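Local coordinates for protein Asp (Solanum tuberosum, PDB 3RFI) that forms the saposin-like domain of a plant aspartic protease and, as in other saposin-like proteins, probably interacts with lipid membranes, at residues A[39-44]-A[70-75]; A[25-30]-A[85-90]. All blocks are in the same frame, centred on the assembly; numbering follows the deposited sequence.

Contact 1 of 2, residues A[39-44]-A[70-75]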
loop_
_atom_site.group_PDB
_atom_site.type_symbol
_atom_site.label_atom_id
_atom_site.label_comp_id
_atom_site.label_asym_id
_atom_site.label_seq_id
_atom_site.Cartn_x
_atom_site.Cartn_y
_atom_site.Cartn_z
ATOM N N ALA A 39 -4.530 11.740 11.627
ATOM C CA ALA A 39 -3.453 12.702 11.949
ATOM C C ALA A 39 -3.931 13.947 12.681
ATOM O O ALA A 39 -3.118 14.784 13.021
ATOM C CB ALA A 39 -2.713 13.102 10.683
ATOM N N GLY A 40 -5.253 14.089 12.854
ATOM C CA GLY A 40 -5.809 15.185 13.609
ATOM C C GLY A 40 -5.929 16.419 12.723
ATOM O O GLY A 40 -6.040 17.522 13.225
ATOM N N LEU A 41 -5.838 16.272 11.404
ATOM C CA LEU A 41 -5.785 17.464 10.589
ATOM C C LEU A 41 -7.068 17.682 9.795
ATOM O O LEU A 41 -7.292 18.798 9.333
ATOM C CB LEU A 41 -4.605 17.463 9.606
ATOM C CG LEU A 41 -3.242 17.334 10.305
ATOM C CD1 LEU A 41 -2.180 17.236 9.257
ATOM C CD2 LEU A 41 -3.040 18.553 11.177
ATOM N N CYS A 42 -7.908 16.649 9.698
ATOM C CA CYS A 42 -9.190 16.743 9.001
ATOM C C CYS A 42 -10.254 16.215 9.877
ATOM O O CYS A 42 -9.992 15.415 10.749
ATOM C CB CYS A 42 -9.202 15.859 7.732
ATOM S SG CYS A 42 -8.079 16.498 6.478
ATOM N N PHE A 43 -11.484 16.611 9.598
ATOM C CA PHE A 43 -12.605 16.034 10.280
ATOM C C PHE A 43 -13.368 15.043 9.392
ATOM O O PHE A 43 -13.646 15.330 8.242
ATOM C CB PHE A 43 -13.536 17.094 10.847
ATOM C CG PHE A 43 -14.899 16.562 11.144
ATOM C CD1 PHE A 43 -15.069 15.483 12.039
ATOM C CD2 PHE A 43 -16.040 17.100 10.500
ATOM C CE1 PHE A 43 -16.399 14.949 12.325
ATOM C CE2 PHE A 43 -17.346 16.581 10.775
ATOM C CZ PHE A 43 -17.514 15.506 11.689
ATOM N N VAL A 44 -13.623 13.857 9.964
ATOM C CA VAL A 44 -14.475 12.767 9.468
ATOM C C VAL A 44 -15.554 13.235 8.471
ATOM O O VAL A 44 -16.769 13.205 8.769
ATOM C CB VAL A 44 -15.167 12.043 10.727
ATOM C CG1 VAL A 44 -16.239 11.012 10.331
ATOM C CG2 VAL A 44 -14.101 11.443 11.700
ATOM N N ALA A 70 -10.066 23.022 7.203
ATOM C CA ALA A 70 -8.834 23.734 7.553
ATOM C C ALA A 70 -7.740 23.592 6.434
ATOM O O ALA A 70 -7.666 22.571 5.728
ATOM C CB ALA A 70 -8.307 23.263 8.882
ATOM N N PRO A 71 -6.876 24.616 6.296
ATOM C CA PRO A 71 -5.831 24.510 5.290
ATOM C C PRO A 71 -4.882 23.323 5.468
ATOM O O PRO A 71 -4.421 22.765 4.469
ATOM C CB PRO A 71 -5.087 25.839 5.411
ATOM C CG PRO A 71 -6.160 26.787 5.901
ATOM C CD PRO A 71 -6.942 25.975 6.892
ATOM N N LEU A 72 -4.569 22.923 6.702
ATOM C CA LEU A 72 -3.703 21.763 6.830
ATOM C C LEU A 72 -4.455 20.493 6.467
ATOM O O LEU A 72 -3.858 19.487 6.214
ATOM C CB LEU A 72 -3.111 21.606 8.229
ATOM C CG LEU A 72 -2.124 22.719 8.606
ATOM C CD1 LEU A 72 -1.913 22.540 10.105
ATOM C CD2 LEU A 72 -0.879 22.408 7.817
ATOM N N CYS A 73 -5.776 20.519 6.548
ATOM C CA CYS A 73 -6.530 19.357 6.152
ATOM C C CYS A 73 -6.319 19.153 4.626
ATOM O O CYS A 73 -5.977 18.073 4.137
ATOM C CB CYS A 73 -8.021 19.586 6.410
ATOM S SG CYS A 73 -8.940 18.198 5.704
ATOM N N THR A 74 -6.559 20.203 3.877
ATOM C CA THR A 74 -6.413 20.134 2.443
ATOM C C THR A 74 -4.967 19.764 2.052
ATOM O O THR A 74 -4.755 18.974 1.153
ATOM C CB THR A 74 -6.803 21.487 1.847
ATOM O OG1 THR A 74 -8.066 21.869 2.398
ATOM C CG2 THR A 74 -6.919 21.405 0.340
ATOM N N ALA A 75 -3.980 20.354 2.721
ATOM C CA ALA A 75 -2.573 20.037 2.409
ATOM C C ALA A 75 -2.255 18.612 2.789
ATOM O O ALA A 75 -1.545 17.908 2.049
ATOM C CB ALA A 75 -1.601 21.064 3.135
#

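Contact 2 of 2, residues A[25-30]-A[85-90]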
loop_
_atom_site.group_PDB
_atom_site.type_symbol
_atom_site.label_atom_id
_atom_site.label_comp_id
_atom_site.label_asym_id
_atom_site.label_seq_id
_atom_site.Cartn_x
_atom_site.Cartn_y
_atom_site.Cartn_z
ATOM N N LEU A 25 -4.678 -2.478 -4.862
ATOM C CA LEU A 25 -5.800 -2.321 -3.984
ATOM C C LEU A 25 -5.389 -1.724 -2.654
ATOM O O LEU A 25 -6.152 -0.977 -2.103
ATOM C CB LEU A 25 -6.549 -3.654 -3.772
ATOM C CG LEU A 25 -7.272 -4.145 -5.036
ATOM C CD1 LEU A 25 -7.578 -5.648 -4.934
ATOM C CD2 LEU A 25 -8.555 -3.341 -5.362
ATOM N N LEU A 26 -4.215 -2.081 -2.151
ATOM C CA LEU A 26 -3.715 -1.559 -0.895
ATOM C C LEU A 26 -3.565 -0.062 -1.130
ATOM O O LEU A 26 -4.051 0.728 -0.347
ATOM C CB LEU A 26 -2.352 -2.183 -0.516
ATOM C CG LEU A 26 -1.668 -1.812 0.793
ATOM C CD1 LEU A 26 -0.563 -2.859 1.045
ATOM C CD2 LEU A 26 -0.996 -0.433 0.595
ATOM N N VAL A 27 -2.892 0.281 -2.214
ATOM C CA VAL A 27 -2.630 1.643 -2.576
ATOM C C VAL A 27 -3.959 2.426 -2.770
ATOM O O VAL A 27 -4.146 3.508 -2.175
ATOM C CB VAL A 27 -1.690 1.735 -3.782
ATOM C CG1 VAL A 27 -1.471 3.220 -4.191
ATOM C CG2 VAL A 27 -0.327 1.145 -3.437
ATOM N N SER A 28 -4.880 1.876 -3.554
ATOM C CA SER A 28 -6.133 2.567 -3.875
ATOM C C SER A 28 -7.101 2.615 -2.702
ATOM O O SER A 28 -8.008 3.497 -2.657
ATOM C CB SER A 28 -6.811 1.930 -5.094
ATOM O OG SER A 28 -6.096 2.311 -6.261
ATOM N N GLY A 29 -6.900 1.701 -1.742
ATOM C CA GLY A 29 -7.738 1.668 -0.545
ATOM C C GLY A 29 -7.358 2.775 0.444
ATOM O O GLY A 29 -8.144 3.135 1.301
ATOM N N VAL A 30 -6.188 3.360 0.327
ATOM C CA VAL A 30 -5.880 4.475 1.250
ATOM C C VAL A 30 -6.803 5.683 1.043
ATOM O O VAL A 30 -7.064 6.072 -0.084
ATOM C CB VAL A 30 -4.415 4.806 1.349
ATOM C CG1 VAL A 30 -3.650 4.421 0.197
ATOM C CG2 VAL A 30 -4.180 6.300 1.684
ATOM N N ASN A 85 0.494 8.149 -4.901
ATOM C CA ASN A 85 1.053 8.127 -6.258
ATOM C C ASN A 85 2.484 7.588 -6.249
ATOM O O ASN A 85 2.832 6.842 -7.191
ATOM C CB ASN A 85 1.063 9.494 -6.899
ATOM C CG ASN A 85 1.113 9.400 -8.394
ATOM O OD1 ASN A 85 0.183 8.933 -9.000
ATOM N ND2 ASN A 85 2.207 9.875 -9.006
ATOM N N GLN A 86 3.278 7.921 -5.220
ATOM C CA GLN A 86 4.613 7.333 -5.072
ATOM C C GLN A 86 4.453 5.826 -4.951
ATOM O O GLN A 86 5.215 5.049 -5.532
ATOM C CB GLN A 86 5.398 7.891 -3.885
ATOM C CG GLN A 86 6.926 7.844 -4.043
ATOM C CD GLN A 86 7.459 6.507 -3.948
ATOM O OE1 GLN A 86 8.283 6.071 -4.791
ATOM N NE2 GLN A 86 7.011 5.788 -2.931
ATOM N N LEU A 87 3.424 5.378 -4.267
ATOM C CA LEU A 87 3.341 3.941 -4.017
ATOM C C LEU A 87 3.001 3.165 -5.298
ATOM O O LEU A 87 3.251 1.960 -5.359
ATOM C CB LEU A 87 2.297 3.660 -2.940
ATOM C CG LEU A 87 2.719 4.089 -1.552
ATOM C CD1 LEU A 87 1.683 3.541 -0.585
ATOM C CD2 LEU A 87 4.113 3.512 -1.277
ATOM N N LYS A 88 2.467 3.864 -6.296
ATOM C CA LYS A 88 2.114 3.259 -7.598
ATOM C C LYS A 88 3.351 3.073 -8.447
ATOM O O LYS A 88 3.299 2.397 -9.488
ATOM C CB LYS A 88 1.190 4.211 -8.389
ATOM C CG LYS A 88 -0.211 4.386 -7.841
ATOM C CD LYS A 88 -0.962 5.439 -8.705
ATOM C CE LYS A 88 -1.875 6.416 -7.870
ATOM N NZ LYS A 88 -2.067 7.816 -8.465
ATOM N N GLN A 89 4.443 3.735 -8.068
ATOM C CA GLN A 89 5.607 3.792 -8.936
ATOM C C GLN A 89 6.150 2.376 -9.133
ATOM O O GLN A 89 6.066 1.573 -8.226
ATOM C CB GLN A 89 6.687 4.770 -8.420
ATOM C CG GLN A 89 6.265 6.291 -8.309
ATOM C CD GLN A 89 5.774 6.929 -9.603
ATOM O OE1 GLN A 89 6.438 6.826 -10.643
ATOM N NE2 GLN A 89 4.634 7.643 -9.542
ATOM N N GLU A 90 6.664 2.056 -10.330
ATOM C CA GLU A 90 7.190 0.684 -10.601
ATOM C C GLU A 90 8.202 0.172 -9.582
ATOM O O GLU A 90 8.052 -0.924 -9.042
ATOM C CB GLU A 90 7.845 0.573 -12.004
ATOM C CG GLU A 90 6.972 0.008 -13.098
ATOM C CD GLU A 90 6.131 -1.208 -12.678
ATOM O OE1 GLU A 90 4.890 -1.066 -12.729
ATOM O OE2 GLU A 90 6.678 -2.285 -12.329
#

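Contact 1 of 2, residues A[39-44]-A[70-75]
Cys42 and Cys73 set the closest backbone approach, with their CA atoms 4.7 Å apart. They join an irregular segment, 39-44, to the first turn of helix 71-87. Gly40, at a positive phi of 83°, ends the preceding helix in a Schellman motif, after which the chain turns toward its partner. On the other side Ala70 holds the N-cap position, and its O accepts Thr74 N at 3.2 Å as the helix begins. No hydrogen bond crosses between the segments.

The link is covalent. Cys42 SG and Cys73 SG form a disulfide of 2.1 Å with a chi3 of 105°, the positive sign making it right-handed. The two halves reach it by different rotations: in Cys42 the sulfur lies opposite the carbonyl carbon, whereas in Cys73 it extends opposite the backbone N (chi1 173°). Beside the bridge, Leu41 O approaches Cys73 CB at 3.1 Å. The apolar contact is slight: Leu41 CD2 meets Leu72 CB at 4.2 Å, and Leu41 CB stands 4.0 Å from Leu72 O, which lays the leucine against the first turn of the helix. Cys73 is buried, whereas Leu72 is exposed.

Backbone hydrogen bonding between Cys42 and Cys36 ties the segment back to helix 32-38, and Leu41 also touches Cys76, itself bonded to Cys36 in a second disulfide. The two bridges together fasten the end of helix 32-38 and the loop after it to the beginning of helix 71-87, within the disulfide-braced helical fold of saposin-like proteins.

Contact 2 of 2, residues A[25-30]-A[85-90]
Val27 packs against Leu87 and Lys88 where the last turns of helix 6-29 pass the end of helix 71-87. The CA atoms of Val27 and Leu87, 6.6 Å apart, are the nearest pair across the segments, and no hydrogen bond joins the two.

The tight part is a single buried valine. Its two methyl groups divide the work: Val27 CG2 rests on Leu87 CB at 3.7 Å, while Val27 CG1 touches both Leu87 CB and, at 4.0 Å, Lys88 CG. With chi1 at 178°, CG1 extends opposite the backbone N and CG2 opposite the carbonyl carbon, which turns both methyls toward the Leu87 CB, from one side. Thus the beta carbon of Leu87, not its branched end, makes the closest approach, and Lys88 contributes only the aliphatic start of its chain.

The looser side lies toward solvent, where the polar ends of 85-90 engage one another and not helix 6-29. Lys88 bends at chi3 and brings its ammonium back to its own segment: Lys88 NZ lies 2.6 Å from Asn85 OD1, in the carbonyl plane and on a lone pair. The Asn85 main-chain O is gripped twice, from opposite faces of its plane, by Lys88 N at 3.1 Å and by Gln89 NE2 at the same distance. The Gln89 bond comes from above the carbonyl, 52° out of its plane. The two bonds to Asn85 O span the turn that leads to Gln89, at the N-cap position of helix 90-104.

Trp23 of helix 6-29 donates its NE1 to Leu87 O, a polar link beside the apolar one, and Gln86 OE1 is hydrogen-bonded to Thr92 OG1. The contact thus lies where helices 6-29, 71-87 and 90-104 come together in the saposin-like fold, its centre 5 Å from that of the chain.

From the N terminus, helix 6-29 first supplies segment 25-30, whose partner comes only after 54 intervening residues. Helix 32-38 and segment 39-44 follow; contact 1 then closes a shorter loop of 25 residues, most of it the unmodelled 45-68. That loop lies wholly within the longer one that contact 2 closes at the far end of helix 71-87, so the two do not cross. Both use this helix, with centres 21 Å apart: contact 1 joins its start to the region after helix 32-38, contact 2 its end to helix 6-29. Helix 90-104 then returns to helix 6-29 through the Cys11–Cys104 disulfide.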